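Local atomic coordinates of BH2621 protein (PDB entry 2QML), a protein that is of unknown function but belongs to the GNAT acetyltransferase family and is predicted to transfer acyl groups to an amino group in siderophore biosynthesis. Residues 21-25 with 125-130. Numbering follows the deposited sequence.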
loop_
_atom_site.group_PDB
_atom_site.type_symbol
_atom_site.label_atom_id
_atom_site.label_comp_id
_atom_site.label_asym_id
_atom_site.label_seq_id
_atom_site.Cartn_x
_atom_site.Cartn_y
_atom_site.Cartn_z
ATOM N N LYS A 21 -11.189 -12.437 7.843
ATOM C CA LYS A 21 -11.161 -12.610 6.398
ATOM C C LYS A 21 -10.646 -11.299 5.819
ATOM O O LYS A 21 -11.204 -10.244 6.124
ATOM C CB LYS A 21 -12.584 -12.916 5.914
ATOM C CG LYS A 21 -12.885 -12.798 4.474
ATOM C CD LYS A 21 -14.437 -12.895 4.236
ATOM C CE LYS A 21 -15.084 -13.989 5.089
ATOM N NZ LYS A 21 -16.527 -14.272 4.663
ATOM N N LEU A 22 -9.583 -11.375 5.028
ATOM C CA LEU A 22 -9.019 -10.222 4.348
ATOM C C LEU A 22 -9.353 -10.356 2.880
ATOM O O LEU A 22 -9.093 -11.379 2.255
ATOM C CB LEU A 22 -7.510 -10.178 4.486
ATOM C CG LEU A 22 -6.930 -10.379 5.892
ATOM C CD1 LEU A 22 -5.418 -10.177 5.823
ATOM C CD2 LEU A 22 -7.603 -9.481 6.894
ATOM N N SER A 23 -9.942 -9.326 2.323
ATOM C CA SER A 23 -10.215 -9.385 0.888
ATOM C C SER A 23 -9.906 -8.059 0.200
ATOM O O SER A 23 -10.140 -6.959 0.712
ATOM C CB SER A 23 -11.609 -9.825 0.585
ATOM O OG SER A 23 -12.562 -9.068 1.218
ATOM N N PHE A 24 -9.316 -8.228 -0.964
ATOM C CA PHE A 24 -8.844 -7.113 -1.796
ATOM C C PHE A 24 -9.462 -7.185 -3.176
ATOM O O PHE A 24 -9.401 -8.230 -3.845
ATOM C CB PHE A 24 -7.338 -7.181 -1.941
ATOM C CG PHE A 24 -6.565 -6.788 -0.719
ATOM C CD1 PHE A 24 -6.458 -7.668 0.348
ATOM C CD2 PHE A 24 -5.871 -5.606 -0.667
ATOM C CE1 PHE A 24 -5.691 -7.342 1.485
ATOM C CE2 PHE A 24 -5.113 -5.255 0.481
ATOM C CZ PHE A 24 -5.047 -6.112 1.540
ATOM N N ARG A 25 -10.049 -6.091 -3.623
ATOM C CA ARG A 25 -10.693 -6.020 -4.909
ATOM C C ARG A 25 -10.244 -4.784 -5.635
ATOM O O ARG A 25 -9.807 -3.825 -5.025
ATOM C CB ARG A 25 -12.220 -5.994 -4.760
ATOM C CG ARG A 25 -12.817 -4.809 -4.002
ATOM C CD ARG A 25 -14.295 -4.692 -4.174
ATOM N NE ARG A 25 -14.877 -3.576 -3.433
ATOM C CZ ARG A 25 -14.899 -2.326 -3.876
ATOM N NH1 ARG A 25 -14.300 -2.018 -4.992
ATOM N NH2 ARG A 25 -15.461 -1.367 -3.158
ATOM N N PRO A 125 -1.608 -7.507 9.140
ATOM C CA PRO A 125 -2.095 -8.615 8.289
ATOM C C PRO A 125 -2.466 -8.176 6.860
ATOM O O PRO A 125 -2.282 -8.937 5.897
ATOM C CB PRO A 125 -3.320 -9.149 9.069
ATOM C CG PRO A 125 -3.739 -8.032 9.973
ATOM C CD PRO A 125 -2.430 -7.373 10.357
ATOM N N LEU A 126 -2.992 -6.965 6.718
ATOM C CA LEU A 126 -3.357 -6.453 5.398
ATOM C C LEU A 126 -2.136 -6.227 4.522
ATOM O O LEU A 126 -2.087 -6.680 3.378
ATOM C CB LEU A 126 -4.125 -5.165 5.518
ATOM C CG LEU A 126 -5.556 -5.272 6.015
ATOM C CD1 LEU A 126 -6.066 -3.892 6.513
ATOM C CD2 LEU A 126 -6.475 -5.908 4.934
ATOM N N LEU A 127 -1.155 -5.503 5.050
ATOM C CA LEU A 127 0.061 -5.247 4.306
ATOM C C LEU A 127 0.805 -6.548 3.977
ATOM O O LEU A 127 1.269 -6.698 2.836
ATOM C CB LEU A 127 0.947 -4.264 5.078
ATOM C CG LEU A 127 2.267 -3.955 4.400
ATOM C CD1 LEU A 127 2.133 -3.250 3.034
ATOM C CD2 LEU A 127 3.206 -3.107 5.402
ATOM N N LEU A 128 0.907 -7.473 4.922
ATOM C CA LEU A 128 1.585 -8.732 4.670
ATOM C C LEU A 128 0.879 -9.483 3.566
ATOM O O LEU A 128 1.541 -10.056 2.698
ATOM C CB LEU A 128 1.665 -9.544 5.950
ATOM C CG LEU A 128 2.608 -9.016 7.035
ATOM C CD1 LEU A 128 2.405 -9.828 8.285
ATOM C CD2 LEU A 128 4.042 -9.056 6.647
ATOM N N ALA A 129 -0.459 -9.469 3.562
ATOM C CA ALA A 129 -1.217 -10.179 2.508
ATOM C C ALA A 129 -0.977 -9.630 1.096
ATOM O O ALA A 129 -0.705 -10.382 0.138
ATOM C CB ALA A 129 -2.750 -10.201 2.840
ATOM N N ILE A 130 -1.089 -8.323 0.939
ATOM C CA ILE A 130 -0.905 -7.714 -0.373
ATOM C C ILE A 130 0.554 -7.830 -0.814
ATOM O O ILE A 130 0.793 -8.043 -2.007
ATOM C CB ILE A 130 -1.457 -6.289 -0.419
ATOM C CG1 ILE A 130 -1.581 -5.831 -1.885
ATOM C CG2 ILE A 130 -0.617 -5.310 0.457
ATOM C CD1 ILE A 130 -2.300 -4.495 -2.144
#
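Pro125 meets Leu22 twice: the methyl CD1 of Leu22 reaches the carbonyl oxygen O of Pro125 at 3.4 Å and lies 4.0 Å from the ring carbon CB of Pro125. That same oxygen accepts the helical hydrogen bond of Ala129 N. One residue on, Leu126 inserts between the two strand side chains. With CG set opposite the carbonyl carbon (chi1 -73°), its branch is swung toward the strand, where CD2 of Leu126 lies 3.7 Å from CZ of Phe24 and 4.2 Å from CD2 of Leu22. The Phe24 ring also comes obliquely to the backbone, CZ of Phe24 standing 3.5 Å from O of Leu126, the acceptor for Ile130 N. A turn later, the small Ala129 presents CB to CD1 of Leu22 at 4.0 Å and, more loosely, to the ring of Phe24. Ile130 closes the row, crossing Phe24 at about a right angle: CB of Ile130 lies 3.9 Å from CE2 of Phe24, while CD1 of Ile130 sits beside CE2 and CD2 of Phe24. Phe11 stacks on the Phe24 ring and Trp85 also meets it. No hydrogen bond links the segments, whose axes cross at -54°; helix 123-135 packs on the mixed central sheet through buried apolar side chains, an alpha/beta layering characteristic of the GNAT fold.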